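Local coordinates for lipase (Pelosinus fermentans, PDB 5AH0), which is a lipase of the alpha/beta-hydrolase clan that hydrolyses the polyester poly(butylene adipate-co-terephthalate), at residues 108-113 and 151-156; 157-162 and 260-265. All blocks are in the same frame, centred on the assembly; numbering follows the deposited sequence.

Contact 1: residues 108-113 and 151-156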
loop_
_atom_site.group_PDB
_atom_site.type_symbol
_atom_site.label_atom_id
_atom_site.label_comp_id
_atom_site.label_asym_id
_atom_site.label_seq_id
_atom_site.Cartn_x
_atom_site.Cartn_y
_atom_site.Cartn_z
ATOM N N ILE A 108 5.308 -13.254 10.233
ATOM C CA ILE A 108 4.099 -12.419 10.257
ATOM C C ILE A 108 3.242 -12.671 9.036
ATOM O O ILE A 108 3.725 -13.214 8.038
ATOM C CB ILE A 108 4.415 -10.920 10.281
ATOM C CG1 ILE A 108 5.172 -10.525 9.014
ATOM C CG2 ILE A 108 5.195 -10.532 11.520
ATOM C CD1 ILE A 108 5.543 -9.073 8.971
ATOM N N HIS A 109 1.969 -12.280 9.122
ATOM C CA HIS A 109 1.096 -12.162 7.953
ATOM C C HIS A 109 1.021 -10.707 7.527
ATOM O O HIS A 109 0.679 -9.846 8.339
ATOM C CB HIS A 109 -0.328 -12.634 8.243
ATOM C CG HIS A 109 -0.424 -14.023 8.782
ATOM N ND1 HIS A 109 -0.210 -15.140 8.004
ATOM C CD2 HIS A 109 -0.754 -14.477 10.015
ATOM C CE1 HIS A 109 -0.384 -16.223 8.741
ATOM N NE2 HIS A 109 -0.715 -15.848 9.964
ATOM N N LEU A 110 1.298 -10.426 6.260
ATOM C CA LEU A 110 1.121 -9.070 5.757
ATOM C C LEU A 110 -0.241 -8.928 5.092
ATOM O O LEU A 110 -0.564 -9.646 4.144
ATOM C CB LEU A 110 2.249 -8.691 4.795
ATOM C CG LEU A 110 3.531 -8.444 5.588
ATOM C CD1 LEU A 110 4.798 -8.503 4.726
ATOM C CD2 LEU A 110 3.421 -7.115 6.348
ATOM N N VAL A 111 -1.052 -8.018 5.621
ATOM C CA VAL A 111 -2.331 -7.676 5.007
ATOM C C VAL A 111 -2.242 -6.238 4.525
ATOM O O VAL A 111 -1.987 -5.311 5.310
ATOM C CB VAL A 111 -3.523 -7.844 5.986
ATOM C CG1 VAL A 111 -4.804 -7.396 5.345
ATOM C CG2 VAL A 111 -3.637 -9.305 6.463
ATOM N N ALA A 112 -2.423 -6.065 3.224
ATOM C CA ALA A 112 -2.187 -4.790 2.590
ATOM C C ALA A 112 -3.368 -4.373 1.735
ATOM O O ALA A 112 -4.056 -5.207 1.152
ATOM C CB ALA A 112 -0.936 -4.849 1.747
ATOM N N HIS A 113 -3.570 -3.067 1.667
ATOM C CA HIS A 113 -4.605 -2.461 0.859
ATOM C C HIS A 113 -3.940 -1.554 -0.155
ATOM O O HIS A 113 -2.944 -0.895 0.150
ATOM C CB HIS A 113 -5.573 -1.673 1.744
ATOM C CG HIS A 113 -6.620 -0.912 0.991
ATOM N ND1 HIS A 113 -6.631 0.465 0.923
ATOM C CD2 HIS A 113 -7.712 -1.327 0.310
ATOM C CE1 HIS A 113 -7.680 0.865 0.225
ATOM N NE2 HIS A 113 -8.347 -0.203 -0.170
ATOM N N SER A 151 13.309 -15.581 5.734
ATOM C CA SER A 151 11.949 -16.007 5.467
ATOM C C SER A 151 11.078 -15.682 6.683
ATOM O O SER A 151 10.864 -16.524 7.555
ATOM C CB SER A 151 11.906 -17.496 5.125
ATOM O OG SER A 151 10.582 -17.914 4.845
ATOM N N TRP A 152 10.607 -14.436 6.738
ATOM C CA TRP A 152 9.920 -13.887 7.910
ATOM C C TRP A 152 8.420 -13.633 7.706
ATOM O O TRP A 152 7.734 -13.106 8.589
ATOM C CB TRP A 152 10.602 -12.581 8.322
ATOM C CG TRP A 152 12.020 -12.744 8.799
ATOM C CD1 TRP A 152 12.744 -13.907 8.872
ATOM C CD2 TRP A 152 12.886 -11.705 9.269
ATOM N NE1 TRP A 152 14.001 -13.650 9.369
ATOM C CE2 TRP A 152 14.114 -12.308 9.621
ATOM C CE3 TRP A 152 12.740 -10.322 9.436
ATOM C CZ2 TRP A 152 15.185 -11.577 10.122
ATOM C CZ3 TRP A 152 13.808 -9.598 9.934
ATOM C CH2 TRP A 152 15.014 -10.226 10.270
ATOM N N VAL A 153 7.922 -13.984 6.529
ATOM C CA VAL A 153 6.547 -13.684 6.170
ATOM C C VAL A 153 5.859 -14.975 5.764
ATOM O O VAL A 153 6.402 -15.747 4.972
ATOM C CB VAL A 153 6.471 -12.655 5.027
ATOM C CG1 VAL A 153 5.024 -12.472 4.543
ATOM C CG2 VAL A 153 7.074 -11.334 5.474
ATOM N N HIS A 154 4.679 -15.228 6.321
ATOM C CA HIS A 154 4.005 -16.485 6.053
ATOM C C HIS A 154 2.995 -16.327 4.922
ATOM O O HIS A 154 2.839 -17.209 4.075
ATOM C CB HIS A 154 3.326 -17.019 7.310
ATOM C CG HIS A 154 3.027 -18.483 7.245
ATOM N ND1 HIS A 154 1.763 -18.980 7.015
ATOM C CD2 HIS A 154 3.843 -19.559 7.350
ATOM C CE1 HIS A 154 1.809 -20.301 6.995
ATOM N NE2 HIS A 154 3.060 -20.678 7.199
ATOM N N SER A 155 2.288 -15.206 4.924
ATOM C CA SER A 155 1.301 -14.947 3.892
ATOM C C SER A 155 1.236 -13.488 3.522
ATOM O O SER A 155 1.581 -12.610 4.312
ATOM C CB SER A 155 -0.083 -15.399 4.344
ATOM O OG SER A 155 -0.472 -14.689 5.508
ATOM N N ILE A 156 0.744 -13.241 2.318
ATOM C CA ILE A 156 0.501 -11.897 1.859
ATOM C C ILE A 156 -0.933 -11.809 1.349
ATOM O O ILE A 156 -1.332 -12.552 0.446
ATOM C CB ILE A 156 1.493 -11.496 0.753
ATOM C CG1 ILE A 156 2.875 -11.219 1.352
ATOM C CG2 ILE A 156 0.984 -10.291 -0.034
ATOM C CD1 ILE A 156 3.835 -10.607 0.355
HETATM O O HOH W 1 -1.797 -12.322 4.588
#

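Contact 2: residues 157-162 and 260-265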
loop_
_atom_site.group_PDB
_atom_site.type_symbol
_atom_site.label_atom_id
_atom_site.label_comp_id
_atom_site.label_asym_id
_atom_site.label_seq_id
_atom_site.Cartn_x
_atom_site.Cartn_y
_atom_site.Cartn_z
ATOM N N THR A 157 -1.715 -10.919 1.947
ATOM C CA THR A 157 -3.049 -10.659 1.453
ATOM C C THR A 157 -3.075 -9.247 0.922
ATOM O O THR A 157 -2.724 -8.314 1.642
ATOM C CB THR A 157 -4.106 -10.812 2.540
ATOM O OG1 THR A 157 -4.097 -12.154 3.027
ATOM C CG2 THR A 157 -5.505 -10.484 1.988
ATOM N N THR A 158 -3.460 -9.078 -0.340
ATOM C CA THR A 158 -3.565 -7.737 -0.888
ATOM C C THR A 158 -4.999 -7.464 -1.289
ATOM O O THR A 158 -5.720 -8.345 -1.762
ATOM C CB THR A 158 -2.617 -7.497 -2.080
ATOM O OG1 THR A 158 -3.079 -8.223 -3.223
ATOM C CG2 THR A 158 -1.183 -7.920 -1.719
ATOM N N ILE A 159 -5.425 -6.240 -1.011
ATOM C CA ILE A 159 -6.793 -5.831 -1.225
ATOM C C ILE A 159 -6.836 -4.587 -2.069
ATOM O O ILE A 159 -6.279 -3.556 -1.676
ATOM C CB ILE A 159 -7.492 -5.551 0.097
ATOM C CG1 ILE A 159 -7.329 -6.746 1.035
ATOM C CG2 ILE A 159 -8.973 -5.206 -0.147
ATOM C CD1 ILE A 159 -7.936 -6.526 2.397
ATOM N N ALA A 160 -7.500 -4.688 -3.217
ATOM C CA ALA A 160 -7.608 -3.588 -4.166
ATOM C C ALA A 160 -6.246 -3.046 -4.568
ATOM O O ALA A 160 -6.068 -1.835 -4.706
ATOM C CB ALA A 160 -8.458 -2.471 -3.572
ATOM N N SER A 161 -5.290 -3.940 -4.780
ATOM C CA SER A 161 -3.937 -3.513 -5.120
ATOM C C SER A 161 -3.686 -3.448 -6.623
ATOM O O SER A 161 -4.162 -4.299 -7.370
ATOM C CB SER A 161 -2.922 -4.442 -4.466
ATOM O OG SER A 161 -2.942 -4.254 -3.066
ATOM N N PRO A 162 -2.920 -2.435 -7.062
ATOM C CA PRO A 162 -2.563 -2.227 -8.468
ATOM C C PRO A 162 -1.304 -3.005 -8.875
ATOM O O PRO A 162 -0.223 -2.429 -9.090
ATOM C CB PRO A 162 -2.315 -0.718 -8.539
ATOM C CG PRO A 162 -1.743 -0.391 -7.164
ATOM C CD PRO A 162 -2.423 -1.349 -6.196
ATOM N N PHE A 260 -2.827 -14.248 -1.084
ATOM C CA PHE A 260 -4.251 -14.030 -1.318
ATOM C C PHE A 260 -4.490 -12.621 -1.858
ATOM O O PHE A 260 -4.020 -11.637 -1.282
ATOM C CB PHE A 260 -5.051 -14.234 -0.032
ATOM C CG PHE A 260 -4.912 -15.601 0.557
ATOM C CD1 PHE A 260 -5.722 -16.640 0.129
ATOM C CD2 PHE A 260 -3.969 -15.854 1.536
ATOM C CE1 PHE A 260 -5.599 -17.905 0.675
ATOM C CE2 PHE A 260 -3.837 -17.115 2.081
ATOM C CZ PHE A 260 -4.655 -18.144 1.646
ATOM N N SER A 261 -5.255 -12.533 -2.943
ATOM C CA SER A 261 -5.586 -11.246 -3.543
ATOM C C SER A 261 -7.096 -11.076 -3.687
ATOM O O SER A 261 -7.783 -11.934 -4.243
ATOM C CB SER A 261 -4.928 -11.105 -4.906
ATOM O OG SER A 261 -5.569 -11.950 -5.839
ATOM N N TYR A 262 -7.604 -9.964 -3.172
ATOM C CA TYR A 262 -9.005 -9.627 -3.298
ATOM C C TYR A 262 -9.173 -8.535 -4.337
ATOM O O TYR A 262 -8.390 -7.591 -4.367
ATOM C CB TYR A 262 -9.568 -9.178 -1.950
ATOM C CG TYR A 262 -9.729 -10.302 -0.958
ATOM C CD1 TYR A 262 -8.689 -10.668 -0.118
ATOM C CD2 TYR A 262 -10.926 -11.004 -0.868
ATOM C CE1 TYR A 262 -8.830 -11.703 0.787
ATOM C CE2 TYR A 262 -11.078 -12.043 0.034
ATOM C CZ TYR A 262 -10.031 -12.388 0.859
ATOM O OH TYR A 262 -10.187 -13.419 1.756
ATOM N N SER A 263 -10.182 -8.667 -5.196
ATOM C CA SER A 263 -10.426 -7.671 -6.237
ATOM C C SER A 263 -11.702 -6.893 -5.986
ATOM O O SER A 263 -12.707 -7.453 -5.537
ATOM C CB SER A 263 -10.487 -8.335 -7.607
ATOM O OG SER A 263 -9.184 -8.665 -8.051
ATOM N N THR A 264 -11.655 -5.596 -6.271
ATOM C CA THR A 264 -12.794 -4.704 -6.058
ATOM C C THR A 264 -13.293 -4.106 -7.352
ATOM O O THR A 264 -12.542 -3.931 -8.305
ATOM C CB THR A 264 -12.440 -3.548 -5.130
ATOM O OG1 THR A 264 -11.265 -2.896 -5.642
ATOM C CG2 THR A 264 -12.170 -4.066 -3.717
ATOM N N CYS A 265 -14.571 -3.768 -7.369
ATOM C CA CYS A 265 -15.185 -3.179 -8.541
ATOM C C CYS A 265 -16.403 -2.417 -8.080
ATOM O O CYS A 265 -17.121 -2.894 -7.206
ATOM C CB CYS A 265 -15.578 -4.245 -9.573
ATOM S SG CYS A 265 -16.066 -3.518 -11.171
#

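Contact 1: residues 108-113 and 151-156
Ser155 OG is held by two partners. It makes a short hydrogen bond of 2.5 Å to His109 ND1, lying at the edge of the imidazole and near its plane, and it bonds an ordered water at 2.9 Å. The same water donates to Leu110 O, so it adds a water-mediated link between the strands. On the face it shares with His109, Ser155 turns OG between its own backbone N and carbonyl carbon (chi1 61°), toward the His109 ring.

The strands are parallel neighbours, but 151-156 contains a beta bulge: between the bonds His154 N to Ile108 O (2.8 Å) and Leu110 N to Ser155 O (2.9 Å), His154 and Ser155 together stand opposite His109 alone. The extra residue brings the two imidazoles alongside each other, edges adjacent and neither over the other's face, with planes at 85° and His109 CE1 3.9 Å from His154 ND1. On the other face, Leu110 CD1 packs across Val153 at about a right angle, 3.7 Å from Val153 CG2, and Ile108 CG1 approaches the same methyl at 4.1 Å. Helix 116-129 covers this apolar side through Leu123 and Val124.

The far nitrogen of His109, NE2, bonds Asn2 OD1. A phenylalanine at His109 would probably leave Asn2 OD1 without this mate and Ser155 OG with one partner fewer. The two bonds, one at each ring nitrogen, probably hold the rotation of the imidazole, and Ser155 OG, buried beside the bulge, is satisfied by that ring and a water.

Contact 2: residues 157-162 and 260-265
Thr158 N donates to Phe260 O at 2.8 Å, and Tyr262 N returns a nearly straight bond to Thr158 O at 2.9 Å: two parallel neighbours in the central sheet of an alpha/beta-hydrolase fold. Thr157, Ile159, Phe260 and Tyr262 line one face, under helix 370-380.

Thr157 works with both of its branches. Its methyl CG2 lies opposite the backbone N across the CA-CB bond and meets the rim of the Tyr262 ring, in the ring plane and 3.7 Å from CE1. The hydroxyl, placed beside the backbone N (chi1 -61°), turns instead to Phe260, where OG1 comes within 3.8 Å of CB. The two aromatic side chains start out alike, each with CG beside its own backbone N. Tyr262 also takes Ile159 CG1 at 4.3 Å from CD1 and meets Trp372 edge to face. The Phe260 ring leads away from 157-162, and Lys379, which touches Tyr262 as well, makes a cation-pi contact with it.

Thr158 and Ser261 occupy the other face, both with the hydroxyl oxygen (Thr158 OG1, Ser261 OG) lodged between backbone N and carbonyl carbon (chi1 71° and 72°). Their hydroxyls do not bond each other; Thr158 OG1 goes to His163 NE2, and Ser261 OG to Asn324 O, while Thr158 OG1 merely rests against Ser261 CB. Trp346 touches both residues.

The strand 153-159 ends as Ala160 takes a left-handed backbone conformation, though its N still reaches Tyr262 O in a longer bond of 3.2 Å. Beyond it, Thr264 OG1, which is bonded to Asp315 OD2, lies 3.5 Å from the methyl CB of Ala160.

Contacts 1 and 2 are successive seams of one parallel sheet, with strand 153-159 as the shared middle member and centres about 14 Å apart. Each strand pairing runs on past its own segments: Ile156 O to Phe260 N (2.7 Å) and Ala112 O to Ile159 N (2.8 Å) are probable hydrogen bonds. At the C-terminal ends, His113 CD2 packs 3.3 Å from Ile159 O. Ser114, directly after strand 108-113 in an Ala-His-Ser-Met-Gly sequence, is probably the nucleophile, as in related lipases; its carbonyl accepts a bond from Ser161 OG. The zinc ion is bound elsewhere, by Asp56, His76, His82 and Asp233, and takes no ligand from either contact.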